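Local coordinates for protein potential RNA-dependent RNA polymerase (Human picobirnavirus, PDB 5I62) that copies RNA from an RNA template with ribonucleoside triphosphates as building blocks, probably serving both transcription and genome replication of a double-stranded RNA virus, at residues Tyr146-Arg150 and Lys151-Ser155; Met205-Phe208 and Ala209-Ile212. One frame throughout, in Å; residues are numbered along the deposited sequence.

Contact 1: residues Tyr146-Arg150 and Lys151-Ser155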
loop_
_atom_site.group_PDB
_atom_site.type_symbol
_atom_site.label_atom_id
_atom_site.label_comp_id
_atom_site.label_asym_id
_atom_site.label_seq_id
_atom_site.Cartn_x
_atom_site.Cartn_y
_atom_site.Cartn_z
ATOM N N TYR A 146 -13.965 9.872 18.029
ATOM C CA TYR A 146 -15.119 10.523 17.418
ATOM C C TYR A 146 -15.643 9.810 16.183
ATOM O O TYR A 146 -16.825 9.957 15.872
ATOM C CB TYR A 146 -14.801 11.970 17.047
ATOM C CG TYR A 146 -14.503 12.821 18.263
ATOM C CD1 TYR A 146 -15.504 13.116 19.195
ATOM C CD2 TYR A 146 -13.228 13.322 18.481
ATOM C CE1 TYR A 146 -15.231 13.893 20.322
ATOM C CE2 TYR A 146 -12.939 14.085 19.601
ATOM C CZ TYR A 146 -13.951 14.370 20.516
ATOM O OH TYR A 146 -13.661 15.133 21.615
ATOM N N PHE A 147 -14.809 9.057 15.470
ATOM C CA PHE A 147 -15.249 8.345 14.264
ATOM C C PHE A 147 -16.009 9.272 13.305
ATOM O O PHE A 147 -17.095 8.953 12.814
ATOM C CB PHE A 147 -16.094 7.127 14.629
ATOM C CG PHE A 147 -16.037 6.022 13.602
ATOM C CD1 PHE A 147 -14.934 5.177 13.525
ATOM C CD2 PHE A 147 -17.087 5.832 12.713
ATOM C CE1 PHE A 147 -14.885 4.157 12.566
ATOM C CE2 PHE A 147 -17.044 4.825 11.767
ATOM C CZ PHE A 147 -15.947 3.986 11.698
ATOM N N SER A 148 -15.429 10.438 13.056
ATOM C CA SER A 148 -15.966 11.421 12.127
ATOM C C SER A 148 -14.909 11.732 11.082
ATOM O O SER A 148 -13.838 11.116 11.044
ATOM C CB SER A 148 -16.390 12.712 12.841
ATOM O OG SER A 148 -17.064 12.415 14.042
ATOM N N LYS A 149 -15.211 12.703 10.229
ATOM C CA LYS A 149 -14.181 13.253 9.362
ATOM C C LYS A 149 -13.201 14.062 10.200
ATOM O O LYS A 149 -13.611 14.839 11.069
ATOM C CB LYS A 149 -14.801 14.116 8.268
ATOM C CG LYS A 149 -15.300 13.309 7.060
ATOM C CD LYS A 149 -16.446 13.984 6.334
ATOM C CE LYS A 149 -16.344 15.491 6.416
ATOM N NZ LYS A 149 -15.037 16.069 5.947
ATOM N N ARG A 150 -11.905 13.846 9.952
ATOM C CA ARG A 150 -10.852 14.548 10.676
ATOM C C ARG A 150 -11.110 16.047 10.731
ATOM O O ARG A 150 -10.924 16.686 11.779
ATOM C CB ARG A 150 -9.510 14.281 10.005
ATOM C CG ARG A 150 -8.944 12.915 10.307
ATOM C CD ARG A 150 -7.767 12.628 9.393
ATOM N NE ARG A 150 -7.070 11.410 9.781
ATOM C CZ ARG A 150 -6.002 10.927 9.147
ATOM N NH1 ARG A 150 -5.516 11.558 8.092
ATOM N NH2 ARG A 150 -5.426 9.816 9.574
ATOM N N LYS A 151 -11.524 16.619 9.598
ATOM C CA LYS A 151 -11.719 18.059 9.492
ATOM C C LYS A 151 -12.629 18.571 10.604
ATOM O O LYS A 151 -12.389 19.638 11.180
ATOM C CB LYS A 151 -12.296 18.363 8.111
ATOM C CG LYS A 151 -12.303 19.810 7.689
ATOM C CD LYS A 151 -12.945 19.915 6.313
ATOM C CE LYS A 151 -12.368 21.085 5.533
ATOM N NZ LYS A 151 -13.412 22.076 5.139
ATOM N N ALA A 152 -13.645 17.778 10.957
ATOM C CA ALA A 152 -14.657 18.169 11.925
ATOM C C ALA A 152 -14.157 18.168 13.365
ATOM O O ALA A 152 -14.792 18.783 14.225
ATOM C CB ALA A 152 -15.855 17.235 11.808
ATOM N N VAL A 153 -13.062 17.471 13.672
ATOM C CA VAL A 153 -12.702 17.211 15.061
ATOM C C VAL A 153 -11.297 17.694 15.405
ATOM O O VAL A 153 -10.786 17.377 16.480
ATOM C CB VAL A 153 -12.881 15.721 15.410
ATOM C CG1 VAL A 153 -14.356 15.319 15.309
ATOM C CG2 VAL A 153 -11.974 14.818 14.496
ATOM N N VAL A 154 -10.671 18.478 14.526
ATOM C CA VAL A 154 -9.300 18.929 14.773
ATOM C C VAL A 154 -9.207 19.652 16.111
ATOM O O VAL A 154 -8.315 19.374 16.932
ATOM C CB VAL A 154 -8.806 19.829 13.625
ATOM C CG1 VAL A 154 -7.506 20.497 14.004
ATOM C CG2 VAL A 154 -8.628 19.023 12.344
ATOM N N SER A 155 -10.148 20.577 16.362
ATOM C CA SER A 155 -10.055 21.406 17.555
ATOM C C SER A 155 -10.276 20.581 18.814
ATOM O O SER A 155 -9.775 20.940 19.880
ATOM C CB SER A 155 -11.061 22.558 17.493
ATOM O OG SER A 155 -12.386 22.050 17.465
#
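The first turn of helix 150-157, with the loop that leads into it, brings Y146 against V153 and gives the new helix its opening backbone bonds. V153 lays its CG1 methyl against the root of the tyrosine, 3.8 Å from Y146 CB, and V153 CB is 3.9 Å from Y146 CD2; the valine and the tyrosine point opposite ways as they pass. With V153 CG1 anti to the carbonyl carbon (chi1 -64°), CG2 falls between the backbone N and that carbon, 3.5 Å from R150 O. That oxygen also accepts V153 N at 3.0 Å in a fairly straight bond (164°), while K149 O takes A152 N at 2.9 Å with a more bent N-H (140°). Both are i to i+3 bonds, the spacing of a tight, 3-10-like turn. In the loop, S148 OG donates to Y146 O over 3.1 Å, approaching from above the carbonyl plane, and S148 N is held by S142 OG. On the inner flank R150 gives NH1 to K137 O and, with V153 and V154, rests on F208 of helix 208-228, while Y146 touches R176 of strand 176-189 and has K156 as a cation-pi partner.

Contact 2: residues Met205-Phe208 and Ala209-Ile212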
loop_
_atom_site.group_PDB
_atom_site.type_symbol
_atom_site.label_atom_id
_atom_site.label_comp_id
_atom_site.label_asym_id
_atom_site.label_seq_id
_atom_site.Cartn_x
_atom_site.Cartn_y
_atom_site.Cartn_z
ATOM N N MET A 205 -7.681 1.003 11.314
ATOM C CA MET A 205 -8.054 2.415 11.194
ATOM C C MET A 205 -7.691 3.095 12.513
ATOM O O MET A 205 -8.342 2.874 13.535
ATOM C CB MET A 205 -9.539 2.554 10.868
ATOM C CG MET A 205 -9.916 2.035 9.485
ATOM S SD MET A 205 -11.719 2.000 9.281
ATOM C CE MET A 205 -11.828 1.443 7.606
ATOM N N PHE A 206 -6.626 3.901 12.496
ATOM C CA PHE A 206 -6.006 4.418 13.709
ATOM C C PHE A 206 -6.729 5.656 14.221
ATOM O O PHE A 206 -7.298 6.407 13.437
ATOM C CB PHE A 206 -4.545 4.783 13.451
ATOM C CG PHE A 206 -3.579 3.667 13.711
ATOM C CD1 PHE A 206 -3.766 2.425 13.139
ATOM C CD2 PHE A 206 -2.483 3.860 14.528
ATOM C CE1 PHE A 206 -2.873 1.388 13.357
ATOM C CE2 PHE A 206 -1.575 2.827 14.757
ATOM C CZ PHE A 206 -1.782 1.585 14.170
ATOM N N PRO A 207 -6.678 5.897 15.534
ATOM C CA PRO A 207 -7.147 7.177 16.078
ATOM C C PRO A 207 -6.381 8.335 15.464
ATOM O O PRO A 207 -5.162 8.272 15.289
ATOM C CB PRO A 207 -6.858 7.062 17.584
ATOM C CG PRO A 207 -6.740 5.594 17.851
ATOM C CD PRO A 207 -6.119 5.025 16.587
ATOM N N PHE A 208 -7.122 9.396 15.150
ATOM C CA PHE A 208 -6.549 10.639 14.645
ATOM C C PHE A 208 -5.364 11.095 15.503
ATOM O O PHE A 208 -4.307 11.450 14.975
ATOM C CB PHE A 208 -7.668 11.702 14.616
ATOM C CG PHE A 208 -7.357 12.950 13.809
ATOM C CD1 PHE A 208 -6.324 12.993 12.890
ATOM C CD2 PHE A 208 -8.142 14.106 13.982
ATOM C CE1 PHE A 208 -6.067 14.147 12.159
ATOM C CE2 PHE A 208 -7.878 15.258 13.262
ATOM C CZ PHE A 208 -6.836 15.284 12.350
ATOM N N ALA A 209 -5.526 11.083 16.835
ATOM C CA ALA A 209 -4.459 11.554 17.721
ATOM C C ALA A 209 -3.175 10.740 17.543
ATOM O O ALA A 209 -2.069 11.301 17.534
ATOM C CB ALA A 209 -4.915 11.515 19.184
ATOM N N VAL A 210 -3.294 9.418 17.410
ATOM C CA VAL A 210 -2.101 8.597 17.190
ATOM C C VAL A 210 -1.468 8.937 15.847
ATOM O O VAL A 210 -0.250 9.126 15.753
ATOM C CB VAL A 210 -2.427 7.091 17.287
ATOM C CG1 VAL A 210 -1.153 6.236 16.978
ATOM C CG2 VAL A 210 -2.971 6.734 18.661
ATOM N N ASN A 211 -2.282 9.016 14.788
ATOM C CA ASN A 211 -1.748 9.322 13.463
ATOM C C ASN A 211 -1.055 10.688 13.433
ATOM O O ASN A 211 -0.003 10.840 12.805
ATOM C CB ASN A 211 -2.857 9.260 12.412
ATOM C CG ASN A 211 -3.103 7.854 11.892
ATOM O OD1 ASN A 211 -2.238 6.968 11.985
ATOM N ND2 ASN A 211 -4.272 7.645 11.340
ATOM N N ILE A 212 -1.627 11.696 14.101
ATOM C CA ILE A 212 -0.949 12.993 14.210
ATOM C C ILE A 212 0.430 12.835 14.851
ATOM O O ILE A 212 1.437 13.342 14.342
ATOM C CB ILE A 212 -1.812 13.992 15.006
ATOM C CG1 ILE A 212 -3.112 14.300 14.269
ATOM C CG2 ILE A 212 -1.014 15.277 15.282
ATOM C CD1 ILE A 212 -4.134 15.089 15.135
#
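The carbonyls of P207 and F208 accept the N-H groups of N211 and I212, the first i to i+4 bonds of helix 208-228, with P207 at the N-cap position. N211 N donates to P207 O at 3.0 Å with an N-H angle of 170°, and I212 N donates to F208 O at 2.8 Å and 168°. The proline nitrogen has no hydrogen to place, and the backbone of F208 is also hydrogen-bonded to that of S142. Mostly apolar side chains pack round these bonds. I212 sets CD1 over one face of the F208 ring, 3.7 Å from its centroid, a CH-pi contact displaced toward the rim; with F208 CG anti to its backbone N (chi1 -166°), the ring is brought alongside the next turn, and F208 CE1 is 3.6 Å from I212 CG1. V210 forks between two partners: CG1 meets the edge of the F206 ring at CD2 (3.7 Å), and CG2 lies 4.0 Å from P207 CG. N211 crosses F206 at about a right angle, its amide plane nearly parallel to the ring plane. With its touching residues all buried, the contact places main-chain N-H groups and carbonyls in a largely apolar setting, and the two straight bonds should pay much of the cost of removing those groups from water.

Contacts 1 and 2 both open a helix, and the two helix starts pack against each other, their centres about 11 Å apart. Contact 1 lies farther out, its centre about 24 Å from the chain centre, and mixes buried Y146 and V153 with exposed lysines; contact 2, about 18 Å out, is buried throughout. The bonding differs too: 151-155 is weakly bonded and begins with i to i+3 turns, whereas 209-212 has full i to i+4 bonds among mostly apolar side chains. F208 is the main bridge, touching R150, V153 and V154, and R150 also reaches N211. S142 bonds to the backbone of S148, before one helix, and of F208, in the first turn of the other.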